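Local coordinates for protein MstE (Scytonema sp. PCC 10023, PDB 6SBF) that probably cyclises linear isoprenoid precursors into polycyclic merosterol scaffolds, acting as a class II terpene cyclase built from a single domain, at residues G66-T71 and T112-Q117; A30-L35 and Y74-E79; F48-A53 and L311-P316; Q204-G209 and S213-T218. The protein carries 1 engineered substitution. All blocks are in the same frame, centred on the assembly; numbering follows the deposited sequence.

Interaction 1 of 4, residues G66-T71 and T112-Q117; sequences GTMLAT and TGWALQ
Thr67 and Gln117 bring the two helical segments together, their CA atoms 6.1 Å apart, the closest CA pair between segments 66-71 and 112-117. The two segments run in broadly the same direction, and no hydrogen bond passes between them. Thr67 fills the gap. Its CB lies in the plane of the Trp114 indole at the benzo edge, and its CG2 comes to 3.7 Å from Trp114 CZ3 while also leaning on Gln117, with CG2 3.6 Å from OE1. With OG1 beside its own backbone N (chi1 -62°), the Thr67 hydroxyl is turned back along the helix and bonds to Ala63 O. Roughly parallel neighbouring helices of this kind, joined through an intervening helix (75-90), are what an alpha6-alpha6 barrel provides, and here they meet through one small residue and one large ring. Met68 reaches the same corner of the indole on a chain bent beyond CG, its CE 3.7 Å from Trp114 CZ3. One face of the indole lies under Gln117 NE2, 3.3 Å above the plane and offset toward the rim, while Tyr64 meets the ring edge-to-face. Replacing Trp114 by an alanine would probably open a gap beside Thr67 CG2 and leave the Met68 methyl without its partner. The indole NE1 makes a weak hydrogen bond to Asp110 OD1, one turn earlier on the same helix.

Interaction 2 of 4, residues A30-L35 and Y74-E79; sequences AAVAFL and YAHVHE
Within the alpha6-alpha6 barrel fold, Val32 of the N-terminal helix 18-37 meets Val77 near the start of helix 75-90. The backbones stay well apart, the CA atoms of Val32 and Val77 being 8.2 Å from each other, so the meeting is left to side-chain ends. The two valines reach toward each other tip to tip, with Val32 CG1 3.8 Å from Val77 CG2. Val32 holds this methyl anti to its backbone N (chi1 166°), which directs CG1 out across the gap. Val77 CG2 has a second neighbour of a different kind: it sits over the centre of the His76 imidazole, 4.1 Å above the ring plane. That placement follows from the unusual first torsion of His76, whose CG stands between the backbone N and the carbonyl carbon (chi1 73°), bringing the ring round beside the following residue and toward helix 18-37. The ring thus borders the solvent side of the valine pair, with NE2 4.3 Å from Val32 CG1 at a slant, and a glycerol molecule lies nearby. Leu69 of helix 59-69 touches both Val77 and Leu35, and Leu72 touches Val32.

Tyr74, at the N-cap position of helix 75-90, accepts a bond on its carbonyl O from His78 N at 3.0 Å, and its hydroxyl bonds to Asn29 on the facing helix. The result is a slim apolar seam between helices 18-37 and 75-90, with 59-69 between them in the chain, in keeping with the helix-on-helix packing of an alpha6-alpha6 barrel.

Interaction 3 of 4, residues F48-A53 and L311-P316; sequences FNFPQA and LRIPYP
Phe48 and Phe50 meet Leu311 and Ile313 entirely through apolar side chains, each segment offering every second residue. The CA atoms of Phe48 and Leu311 are 8.7 Å apart, too far for backbone pairing, and the two strands belong to different small sheets. The aliphatic-aromatic contacts take two forms. Leu311 lays CD2 over one face of the Phe48 ring, 4.1 Å from CD1, while its CB reaches Phe48 CE1. Ile313 instead approaches the rim of Phe50: its CG1 lies in the plane of the ring, 3.8 Å from CE1, and its CD1 comes to 3.7 Å from CZ. Bending at both torsions, CG1 anti to the carbonyl carbon (chi1 -52°), brings the delta methyl to that edge.

Aromatic contacts extend the cluster. Phe50 meets Phe339 and Tyr101 edge-to-face, and Phe351 does the same to Phe48. Hydrogen bonds serve the backbones rather than the contact: strand 311-313 pairs antiparallel with strand 342-344, whose Ile344 touches both Phe48 and Phe50, and a weak bond from Ala53 N to Phe50 O closes a type II turn. The intervening Arg312 turns to the other side, where it bonds to Tyr210 O and Asn322 OD1. Joining segments more than 250 residues apart, this is a strand-borne hydrophobic cluster that sets the early part of the chain against its C-terminal part in an alpha6-alpha6 barrel protein.

Interaction 4 of 4, residues Q204-G209 and S213-T218; sequences QGNWEG and SDHEYT
The His215 imidazole has Glu208 CG over one face, a CH-pi contact 3.9 Å from the ring centroid and 15° off the normal. At its edge, in plane, a water lies 2.7 Å from ND1. The same water accepts a hydrogen bond from Gly209 N, so it bridges the loop to the helix start. Asn206 comes in obliquely, its amide tilted 33° from the ring, with ND2 3.8 Å from CD2; ND2 also gives a weak bond to Trp207 O, while OD1 is held by Thr202. An alanine in place of His215 would probably leave the bridging water without its second partner and Glu208 CG without a ring to lie on. Farther along, Thr218 OG1 packs 3.3 Å from Gly209 CA, where any CB would clash, and Thr218 CG2 touches Trp207 CB at 3.7 Å. The Trp207 indole itself leads away from this helix and bonds through NE1 to Leu197 O. Gln201, three residues, Gly205, one residue and Trp207 spell the QW motif of the squalene-hopene cyclase family: Gln201 touches the indole and bonds to Gly205 O, tying the end of helix 187-200 to the loop before helix 215-229, as in this family's barrels.

Overall arrangement
Interactions 1 and 2 pack on each other and share a run of helices, 18-37, 59-69, 75-90 and 109-121. Interactions 2, 3 and 4 are buried contacts, the second with an exposed histidine on its margin; interaction 1 is partly buried, although its centre lies about 10 Å from that of the chain, against about 19 Å for interaction 2. Across the centre stands interaction 4, joined to interaction 1 where Trp114 meets the hydroxyl of Tyr217. It differs from the others in relying on a water bridge and on residues near in sequence. Interaction 3, wholly apolar, spans the longest stretch of chain and encloses interactions 1 and 4; its Arg312 touches Gly209 and Ser213 of interaction 4.

Interaction 1 of 4, residues G66-T71 and T112-Q117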
loop_
_atom_site.group_PDB
_atom_site.type_symbol
_atom_site.label_atom_id
_atom_site.label_comp_id
_atom_site.label_asym_id
_atom_site.label_seq_id
_atom_site.Cartn_x
_atom_site.Cartn_y
_atom_site.Cartn_z
ATOM N N GLY A 66 5.606 -7.962 4.091
ATOM C CA GLY A 66 5.147 -9.180 4.779
ATOM C C GLY A 66 3.664 -9.364 4.593
ATOM O O GLY A 66 3.220 -10.493 4.300
ATOM N N THR A 67 2.874 -8.294 4.704
ATOM C CA THR A 67 1.420 -8.408 4.498
ATOM C C THR A 67 1.161 -8.854 3.052
ATOM O O THR A 67 0.272 -9.715 2.802
ATOM C CB THR A 67 0.737 -7.079 4.858
ATOM O OG1 THR A 67 0.940 -6.765 6.232
ATOM C CG2 THR A 67 -0.762 -7.141 4.580
ATOM N N MET A 68 1.861 -8.264 2.084
ATOM C CA MET A 68 1.651 -8.645 0.665
ATOM C C MET A 68 1.886 -10.136 0.487
ATOM O O MET A 68 1.185 -10.799 -0.274
ATOM C CB MET A 68 2.555 -7.842 -0.262
ATOM C CG MET A 68 2.259 -6.383 -0.406
ATOM S SD MET A 68 0.657 -6.047 -1.139
ATOM C CE MET A 68 -0.181 -5.253 0.206
ATOM N N LEU A 69 2.926 -10.664 1.129
ATOM C CA LEU A 69 3.317 -12.091 0.926
ATOM C C LEU A 69 2.482 -13.049 1.771
ATOM O O LEU A 69 2.633 -14.272 1.589
ATOM C CB LEU A 69 4.811 -12.233 1.234
ATOM C CG LEU A 69 5.750 -11.555 0.241
ATOM C CD1 LEU A 69 7.182 -11.722 0.686
ATOM C CD2 LEU A 69 5.630 -12.143 -1.127
ATOM N N ALA A 70 1.633 -12.550 2.648
ATOM C CA ALA A 70 0.813 -13.416 3.514
ATOM C C ALA A 70 -0.192 -14.237 2.709
ATOM O O ALA A 70 -0.711 -15.209 3.247
ATOM C CB ALA A 70 0.105 -12.583 4.564
ATOM N N THR A 71 -0.470 -13.891 1.447
ATOM C CA THR A 71 -1.381 -14.660 0.557
ATOM C C THR A 71 -0.701 -15.944 0.049
ATOM O O THR A 71 -1.386 -16.848 -0.461
ATOM C CB THR A 71 -1.875 -13.827 -0.629
ATOM O OG1 THR A 71 -2.397 -12.565 -0.207
ATOM C CG2 THR A 71 -2.991 -14.553 -1.331
ATOM N N THR A 112 2.003 1.414 11.485
ATOM C CA THR A 112 1.426 0.576 12.602
ATOM C C THR A 112 0.314 -0.312 12.080
ATOM O O THR A 112 0.245 -1.494 12.442
ATOM C CB THR A 112 1.034 1.480 13.785
ATOM O OG1 THR A 112 2.194 2.170 14.265
ATOM C CG2 THR A 112 0.436 0.712 14.901
ATOM N N GLY A 113 -0.559 0.205 11.229
ATOM C CA GLY A 113 -1.606 -0.626 10.641
ATOM C C GLY A 113 -1.076 -1.766 9.828
ATOM O O GLY A 113 -1.535 -2.915 10.005
ATOM N N TRP A 114 -0.090 -1.539 8.977
ATOM C CA TRP A 114 0.494 -2.638 8.193
ATOM C C TRP A 114 1.149 -3.666 9.116
ATOM O O TRP A 114 1.069 -4.874 8.818
ATOM C CB TRP A 114 1.493 -2.134 7.150
ATOM C CG TRP A 114 0.812 -1.432 6.017
ATOM C CD1 TRP A 114 0.741 -0.085 5.786
ATOM C CD2 TRP A 114 0.065 -2.050 4.938
ATOM N NE1 TRP A 114 -0.031 0.186 4.682
ATOM C CE2 TRP A 114 -0.428 -1.008 4.115
ATOM C CE3 TRP A 114 -0.170 -3.387 4.567
ATOM C CZ2 TRP A 114 -1.217 -1.269 3.013
ATOM C CZ3 TRP A 114 -0.941 -3.633 3.453
ATOM C CH2 TRP A 114 -1.466 -2.576 2.677
ATOM N N ALA A 115 1.828 -3.234 10.137
ATOM C CA ALA A 115 2.476 -4.160 11.093
ATOM C C ALA A 115 1.406 -5.021 11.753
ATOM O O ALA A 115 1.663 -6.214 11.991
ATOM C CB ALA A 115 3.279 -3.401 12.132
ATOM N N LEU A 116 0.250 -4.460 12.057
ATOM C CA LEU A 116 -0.883 -5.213 12.620
ATOM C C LEU A 116 -1.466 -6.192 11.615
ATOM O O LEU A 116 -1.927 -7.287 12.058
ATOM C CB LEU A 116 -1.873 -4.265 13.277
ATOM C CG LEU A 116 -1.387 -3.566 14.534
ATOM C CD1 LEU A 116 -2.342 -2.438 14.911
ATOM C CD2 LEU A 116 -1.284 -4.567 15.696
ATOM N N GLN A 117 -1.515 -5.876 10.335
ATOM C CA GLN A 117 -1.955 -6.839 9.316
ATOM C C GLN A 117 -0.976 -8.011 9.324
ATOM O O GLN A 117 -1.370 -9.178 9.199
ATOM C CB GLN A 117 -2.070 -6.174 7.948
ATOM C CG GLN A 117 -3.201 -5.160 7.837
ATOM C CD GLN A 117 -3.433 -4.774 6.394
ATOM O OE1 GLN A 117 -3.824 -5.606 5.578
ATOM N NE2 GLN A 117 -3.204 -3.496 6.058
#

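Interaction 2 of 4, residues A30-L35 and Y74-E79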
loop_
_atom_site.group_PDB
_atom_site.type_symbol
_atom_site.label_atom_id
_atom_site.label_comp_id
_atom_site.label_asym_id
_atom_site.label_seq_id
_atom_site.Cartn_x
_atom_site.Cartn_y
_atom_site.Cartn_z
ATOM N N ALA A 30 9.476 -16.517 -9.151
ATOM C CA ALA A 30 10.676 -15.692 -9.427
ATOM C C ALA A 30 10.628 -14.419 -8.572
ATOM O O ALA A 30 11.675 -13.984 -8.057
ATOM C CB ALA A 30 10.783 -15.364 -10.902
ATOM N N ALA A 31 9.448 -13.851 -8.380
ATOM C CA ALA A 31 9.304 -12.634 -7.563
ATOM C C ALA A 31 9.545 -12.937 -6.097
ATOM O O ALA A 31 10.172 -12.128 -5.389
ATOM C CB ALA A 31 7.972 -12.034 -7.812
ATOM N N VAL A 32 8.994 -14.073 -5.640
ATOM C CA VAL A 32 9.222 -14.439 -4.234
ATOM C C VAL A 32 10.736 -14.652 -4.012
ATOM O O VAL A 32 11.267 -14.210 -2.964
ATOM C CB VAL A 32 8.417 -15.695 -3.891
ATOM C CG1 VAL A 32 8.872 -16.318 -2.589
ATOM C CG2 VAL A 32 6.926 -15.381 -3.881
ATOM N N ALA A 33 11.410 -15.335 -4.944
ATOM C CA ALA A 33 12.870 -15.540 -4.750
ATOM C C ALA A 33 13.581 -14.165 -4.705
ATOM O O ALA A 33 14.485 -13.922 -3.868
ATOM C CB ALA A 33 13.445 -16.397 -5.861
ATOM N N PHE A 34 13.228 -13.258 -5.617
ATOM C CA PHE A 34 13.826 -11.894 -5.605
ATOM C C PHE A 34 13.607 -11.237 -4.255
ATOM O O PHE A 34 14.538 -10.705 -3.641
ATOM C CB PHE A 34 13.213 -11.038 -6.718
ATOM C CG PHE A 34 13.557 -9.569 -6.635
ATOM C CD1 PHE A 34 14.747 -9.091 -7.151
ATOM C CD2 PHE A 34 12.726 -8.698 -5.967
ATOM C CE1 PHE A 34 15.080 -7.754 -7.004
ATOM C CE2 PHE A 34 13.060 -7.356 -5.828
ATOM C CZ PHE A 34 14.257 -6.913 -6.312
ATOM N N LEU A 35 12.364 -11.310 -3.742
ATOM C CA LEU A 35 12.059 -10.615 -2.499
ATOM C C LEU A 35 12.820 -11.261 -1.341
ATOM O O LEU A 35 13.298 -10.517 -0.465
ATOM C CB LEU A 35 10.563 -10.602 -2.257
ATOM C CG LEU A 35 9.756 -9.706 -3.168
ATOM C CD1 LEU A 35 8.284 -9.970 -3.063
ATOM C CD2 LEU A 35 9.983 -8.252 -2.847
ATOM N N TYR A 74 3.195 -20.969 1.021
ATOM C CA TYR A 74 4.496 -21.622 1.143
ATOM C C TYR A 74 5.063 -21.504 2.549
ATOM O O TYR A 74 5.103 -20.444 3.152
ATOM C CB TYR A 74 5.493 -20.942 0.224
ATOM C CG TYR A 74 5.190 -21.038 -1.239
ATOM C CD1 TYR A 74 4.522 -22.089 -1.826
ATOM C CD2 TYR A 74 5.668 -20.066 -2.108
ATOM C CE1 TYR A 74 4.389 -22.191 -3.192
ATOM C CE2 TYR A 74 5.517 -20.152 -3.474
ATOM C CZ TYR A 74 4.897 -21.228 -4.029
ATOM O OH TYR A 74 4.741 -21.438 -5.362
ATOM N N ALA A 75 5.510 -22.667 3.058
ATOM C CA ALA A 75 6.057 -22.693 4.410
ATOM C C ALA A 75 7.251 -21.746 4.548
ATOM O O ALA A 75 7.373 -21.097 5.607
ATOM C CB ALA A 75 6.447 -24.114 4.777
ATOM N N HIS A 76 8.118 -21.687 3.559
ATOM C CA HIS A 76 9.310 -20.820 3.717
ATOM C C HIS A 76 8.944 -19.324 3.697
ATOM O O HIS A 76 9.627 -18.520 4.326
ATOM C CB HIS A 76 10.378 -21.192 2.719
ATOM C CG HIS A 76 10.099 -20.808 1.326
ATOM N ND1 HIS A 76 9.105 -21.432 0.575
ATOM C CD2 HIS A 76 10.724 -19.937 0.511
ATOM C CE1 HIS A 76 9.138 -20.900 -0.653
ATOM N NE2 HIS A 76 10.114 -20.027 -0.700
ATOM N N VAL A 77 7.841 -19.002 3.022
ATOM C CA VAL A 77 7.363 -17.599 3.087
ATOM C C VAL A 77 6.762 -17.324 4.442
ATOM O O VAL A 77 7.005 -16.309 5.068
ATOM C CB VAL A 77 6.392 -17.305 1.938
ATOM C CG1 VAL A 77 5.830 -15.918 2.080
ATOM C CG2 VAL A 77 7.104 -17.459 0.608
ATOM N N HIS A 78 5.984 -18.280 4.985
ATOM C CA HIS A 78 5.443 -18.098 6.355
ATOM C C HIS A 78 6.578 -17.903 7.349
ATOM O O HIS A 78 6.485 -17.063 8.233
ATOM C CB HIS A 78 4.495 -19.229 6.776
ATOM C CG HIS A 78 3.726 -18.889 7.994
ATOM N ND1 HIS A 78 2.719 -17.953 7.987
ATOM C CD2 HIS A 78 3.844 -19.330 9.288
ATOM C CE1 HIS A 78 2.288 -17.800 9.219
ATOM N NE2 HIS A 78 2.947 -18.658 10.060
ATOM N N GLU A 79 7.670 -18.651 7.169
ATOM C CA GLU A 79 8.858 -18.485 8.076
ATOM C C GLU A 79 9.447 -17.092 7.941
ATOM O O GLU A 79 9.827 -16.478 8.949
ATOM C CB GLU A 79 9.897 -19.552 7.765
ATOM C CG GLU A 79 9.502 -20.948 8.178
ATOM C CD GLU A 79 10.409 -22.047 7.659
ATOM O OE1 GLU A 79 11.265 -21.830 6.815
ATOM O OE2 GLU A 79 10.191 -23.202 8.142
#

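Interaction 3 of 4, residues F48-A53 and L311-P316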
loop_
_atom_site.group_PDB
_atom_site.type_symbol
_atom_site.label_atom_id
_atom_site.label_comp_id
_atom_site.label_asym_id
_atom_site.label_seq_id
_atom_site.Cartn_x
_atom_site.Cartn_y
_atom_site.Cartn_z
ATOM N N PHE A 48 12.773 2.935 -0.267
ATOM C CA PHE A 48 12.628 4.394 -0.204
ATOM C C PHE A 48 13.843 5.012 0.459
ATOM O O PHE A 48 14.526 4.377 1.265
ATOM C CB PHE A 48 11.322 4.849 0.440
ATOM C CG PHE A 48 10.077 4.349 -0.266
ATOM C CD1 PHE A 48 9.556 5.048 -1.346
ATOM C CD2 PHE A 48 9.445 3.175 0.144
ATOM C CE1 PHE A 48 8.436 4.559 -2.008
ATOM C CE2 PHE A 48 8.330 2.724 -0.543
ATOM C CZ PHE A 48 7.812 3.426 -1.601
ATOM N N ASN A 49 14.101 6.276 0.124
ATOM C CA ASN A 49 15.280 6.952 0.695
ATOM C C ASN A 49 15.039 8.448 0.737
ATOM O O ASN A 49 14.632 9.037 -0.320
ATOM C CB ASN A 49 16.535 6.639 -0.119
ATOM C CG ASN A 49 17.828 7.040 0.547
ATOM O OD1 ASN A 49 17.876 7.416 1.708
ATOM N ND2 ASN A 49 18.863 7.029 -0.246
ATOM N N PHE A 50 15.308 9.023 1.897
ATOM C CA PHE A 50 15.384 10.491 2.065
ATOM C C PHE A 50 16.848 10.801 2.327
ATOM O O PHE A 50 17.277 10.875 3.485
ATOM C CB PHE A 50 14.519 10.933 3.226
ATOM C CG PHE A 50 13.052 10.754 2.999
ATOM C CD1 PHE A 50 12.299 11.732 2.406
ATOM C CD2 PHE A 50 12.424 9.576 3.368
ATOM C CE1 PHE A 50 10.935 11.543 2.195
ATOM C CE2 PHE A 50 11.057 9.391 3.216
ATOM C CZ PHE A 50 10.341 10.385 2.610
ATOM N N PRO A 51 17.674 10.944 1.289
ATOM C CA PRO A 51 19.114 11.105 1.479
ATOM C C PRO A 51 19.484 12.308 2.335
ATOM O O PRO A 51 18.901 13.373 2.157
ATOM C CB PRO A 51 19.687 11.182 0.081
ATOM C CG PRO A 51 18.579 11.116 -0.874
ATOM C CD PRO A 51 17.298 10.917 -0.114
ATOM N N GLN A 52 20.431 12.047 3.236
ATOM C CA GLN A 52 21.074 13.046 4.131
ATOM C C GLN A 52 19.982 13.570 5.050
ATOM O O GLN A 52 20.148 14.587 5.631
ATOM C CB GLN A 52 21.825 14.131 3.352
ATOM C CG GLN A 52 22.805 13.603 2.320
ATOM C CD GLN A 52 23.759 14.704 1.904
ATOM O OE1 GLN A 52 23.378 15.865 1.724
ATOM N NE2 GLN A 52 25.024 14.353 1.738
ATOM N N ALA A 53 18.910 12.803 5.228
ATOM C CA ALA A 53 17.790 13.205 6.100
ATOM C C ALA A 53 17.324 11.946 6.819
ATOM O O ALA A 53 18.057 11.327 7.601
ATOM C CB ALA A 53 16.694 13.883 5.285
ATOM N N LEU A 311 5.652 7.922 -3.943
ATOM C CA LEU A 311 5.323 8.460 -2.618
ATOM C C LEU A 311 5.573 9.978 -2.692
ATOM O O LEU A 311 6.728 10.415 -2.971
ATOM C CB LEU A 311 6.210 7.798 -1.577
ATOM C CG LEU A 311 6.004 8.210 -0.135
ATOM C CD1 LEU A 311 4.672 7.721 0.358
ATOM C CD2 LEU A 311 7.147 7.647 0.705
ATOM N N ARG A 312 4.575 10.748 -2.397
ATOM C CA ARG A 312 4.722 12.190 -2.451
ATOM C C ARG A 312 4.870 12.761 -1.070
ATOM O O ARG A 312 4.353 12.211 -0.082
ATOM C CB ARG A 312 3.681 12.687 -3.388
ATOM C CG ARG A 312 2.370 12.703 -2.743
ATOM C CD ARG A 312 1.452 12.890 -3.975
ATOM N NE ARG A 312 0.127 12.840 -3.495
ATOM C CZ ARG A 312 -1.091 12.939 -4.164
ATOM N NH1 ARG A 312 -2.154 12.881 -3.404
ATOM N NH2 ARG A 312 -1.255 13.083 -5.455
ATOM N N ILE A 313 5.628 13.856 -1.009
ATOM C CA ILE A 313 5.858 14.571 0.242
ATOM C C ILE A 313 5.192 15.927 0.080
ATOM O O ILE A 313 5.789 16.894 -0.397
ATOM C CB ILE A 313 7.339 14.699 0.541
ATOM C CG1 ILE A 313 8.043 13.332 0.473
ATOM C CG2 ILE A 313 7.440 15.397 1.889
ATOM C CD1 ILE A 313 7.416 12.195 1.339
ATOM N N PRO A 314 3.908 16.082 0.503
ATOM C CA PRO A 314 3.293 17.395 0.451
ATOM C C PRO A 314 3.969 18.307 1.459
ATOM O O PRO A 314 4.566 17.848 2.419
ATOM C CB PRO A 314 1.849 17.153 0.887
ATOM C CG PRO A 314 1.654 15.636 0.690
ATOM C CD PRO A 314 3.006 15.091 1.092
ATOM N N TYR A 315 3.825 19.608 1.241
ATOM C CA TYR A 315 4.181 20.552 2.315
ATOM C C TYR A 315 3.371 20.200 3.557
ATOM O O TYR A 315 2.214 19.749 3.464
ATOM C CB TYR A 315 3.922 21.990 1.871
ATOM C CG TYR A 315 4.944 22.532 0.914
ATOM C CD1 TYR A 315 4.809 22.372 -0.447
ATOM C CD2 TYR A 315 6.080 23.164 1.381
ATOM C CE1 TYR A 315 5.759 22.839 -1.339
ATOM C CE2 TYR A 315 7.040 23.637 0.504
ATOM C CZ TYR A 315 6.871 23.495 -0.867
ATOM O OH TYR A 315 7.815 23.976 -1.739
ATOM N N PRO A 316 3.938 20.409 4.762
ATOM C CA PRO A 316 3.267 20.036 6.002
ATOM C C PRO A 316 1.887 20.663 6.188
ATOM O O PRO A 316 1.052 20.072 6.884
ATOM C CB PRO A 316 4.209 20.371 7.168
ATOM C CG PRO A 316 5.492 20.659 6.496
ATOM C CD PRO A 316 5.284 20.936 5.022
#

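Interaction 4 of 4, residues Q204-G209 and S213-T218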
loop_
_atom_site.group_PDB
_atom_site.type_symbol
_atom_site.label_atom_id
_atom_site.label_comp_id
_atom_site.label_asym_id
_atom_site.label_seq_id
_atom_site.Cartn_x
_atom_site.Cartn_y
_atom_site.Cartn_z
ATOM N N GLN A 204 -16.833 10.131 -9.284
ATOM C CA GLN A 204 -16.422 9.194 -10.344
ATOM C C GLN A 204 -16.290 7.746 -9.797
ATOM O O GLN A 204 -16.067 6.817 -10.605
ATOM C CB GLN A 204 -15.137 9.626 -11.023
ATOM C CG GLN A 204 -15.320 10.929 -11.780
ATOM C CD GLN A 204 -15.241 12.132 -10.885
ATOM O OE1 GLN A 204 -14.718 12.099 -9.770
ATOM N NE2 GLN A 204 -15.669 13.261 -11.422
ATOM N N GLY A 205 -16.426 7.559 -8.487
ATOM C CA GLY A 205 -16.361 6.204 -7.899
ATOM C C GLY A 205 -15.058 5.846 -7.242
ATOM O O GLY A 205 -14.984 4.812 -6.553
ATOM N N ASN A 206 -14.040 6.649 -7.425
ATOM C CA ASN A 206 -12.734 6.393 -6.800
ATOM C C ASN A 206 -12.588 7.141 -5.481
ATOM O O ASN A 206 -13.388 7.978 -5.116
ATOM C CB ASN A 206 -11.598 6.726 -7.764
ATOM C CG ASN A 206 -11.461 8.225 -8.035
ATOM O OD1 ASN A 206 -12.388 8.809 -8.588
ATOM N ND2 ASN A 206 -10.341 8.808 -7.606
ATOM N N TRP A 207 -11.480 6.857 -4.818
ATOM C CA TRP A 207 -10.969 7.652 -3.697
ATOM C C TRP A 207 -9.614 8.209 -4.121
ATOM O O TRP A 207 -8.984 7.682 -5.054
ATOM C CB TRP A 207 -10.833 6.788 -2.432
ATOM C CG TRP A 207 -12.137 6.476 -1.763
ATOM C CD1 TRP A 207 -12.626 7.107 -0.663
ATOM C CD2 TRP A 207 -13.078 5.428 -2.084
ATOM N NE1 TRP A 207 -13.824 6.570 -0.293
ATOM C CE2 TRP A 207 -14.117 5.520 -1.139
ATOM C CE3 TRP A 207 -13.133 4.434 -3.051
ATOM C CZ2 TRP A 207 -15.231 4.671 -1.166
ATOM C CZ3 TRP A 207 -14.209 3.559 -3.069
ATOM C CH2 TRP A 207 -15.244 3.695 -2.140
ATOM N N GLU A 208 -9.233 9.255 -3.423
ATOM C CA GLU A 208 -7.930 9.900 -3.574
ATOM C C GLU A 208 -7.179 9.801 -2.248
ATOM O O GLU A 208 -7.770 10.050 -1.196
ATOM C CB GLU A 208 -8.104 11.362 -3.986
ATOM C CG GLU A 208 -8.880 11.580 -5.274
ATOM C CD GLU A 208 -9.109 13.048 -5.607
ATOM O OE1 GLU A 208 -8.932 13.876 -4.720
ATOM O OE2 GLU A 208 -9.581 13.317 -6.701
ATOM N N GLY A 209 -5.905 9.488 -2.339
ATOM C CA GLY A 209 -5.039 9.388 -1.171
ATOM C C GLY A 209 -4.283 10.676 -0.869
ATOM O O GLY A 209 -4.342 11.656 -1.621
ATOM N N SER A 213 0.535 9.127 -5.274
ATOM C CA SER A 213 0.106 9.698 -6.558
ATOM C C SER A 213 -1.031 8.861 -7.143
ATOM O O SER A 213 -1.912 9.393 -7.839
ATOM C CB SER A 213 1.319 9.664 -7.517
ATOM O OG SER A 213 2.407 10.482 -7.139
ATOM N N ASP A 214 -0.955 7.533 -6.963
ATOM C CA ASP A 214 -1.820 6.624 -7.740
ATOM C C ASP A 214 -3.086 6.326 -6.937
ATOM O O ASP A 214 -3.043 5.547 -5.915
ATOM C CB ASP A 214 -1.060 5.355 -8.072
ATOM C CG ASP A 214 0.132 5.614 -8.975
ATOM O OD1 ASP A 214 -0.078 6.217 -10.045
ATOM O OD2 ASP A 214 1.264 5.226 -8.630
ATOM N N HIS A 215 -4.246 6.815 -7.371
ATOM C CA HIS A 215 -5.519 6.673 -6.660
ATOM C C HIS A 215 -5.970 5.206 -6.598
ATOM O O HIS A 215 -6.833 4.903 -5.761
ATOM C CB HIS A 215 -6.616 7.467 -7.366
ATOM C CG HIS A 215 -6.350 8.916 -7.526
ATOM N ND1 HIS A 215 -5.648 9.648 -6.582
ATOM C CD2 HIS A 215 -6.754 9.777 -8.506
ATOM C CE1 HIS A 215 -5.592 10.921 -7.006
ATOM N NE2 HIS A 215 -6.240 11.008 -8.182
ATOM N N GLU A 216 -5.422 4.340 -7.437
ATOM C CA GLU A 216 -5.774 2.896 -7.398
ATOM C C GLU A 216 -5.460 2.288 -6.026
ATOM O O GLU A 216 -6.177 1.405 -5.628
ATOM C CB GLU A 216 -5.048 2.177 -8.529
ATOM C CG GLU A 216 -5.421 2.658 -9.939
ATOM C CD GLU A 216 -4.861 3.991 -10.367
ATOM O OE1 GLU A 216 -5.409 4.564 -11.370
ATOM O OE2 GLU A 216 -3.858 4.451 -9.751
ATOM N N TYR A 217 -4.396 2.731 -5.387
ATOM C CA TYR A 217 -4.033 2.240 -4.052
ATOM C C TYR A 217 -5.158 2.496 -3.068
ATOM O O TYR A 217 -5.685 1.542 -2.431
ATOM C CB TYR A 217 -2.731 2.916 -3.627
ATOM C CG TYR A 217 -2.287 2.655 -2.214
ATOM C CD1 TYR A 217 -2.712 3.393 -1.156
ATOM C CD2 TYR A 217 -1.344 1.688 -1.937
ATOM C CE1 TYR A 217 -2.264 3.201 0.144
ATOM C CE2 TYR A 217 -0.883 1.464 -0.644
ATOM C CZ TYR A 217 -1.336 2.210 0.410
ATOM O OH TYR A 217 -0.869 1.997 1.682
ATOM N N THR A 218 -5.594 3.724 -2.920
ATOM C CA THR A 218 -6.615 4.087 -1.926
ATOM C C THR A 218 -7.934 3.469 -2.352
ATOM O O THR A 218 -8.724 3.048 -1.479
ATOM C CB THR A 218 -6.685 5.596 -1.698
ATOM O OG1 THR A 218 -5.401 6.061 -1.289
ATOM C CG2 THR A 218 -7.681 5.993 -0.650
HETATM O O HOH W 1 -3.995 9.043 -4.490
#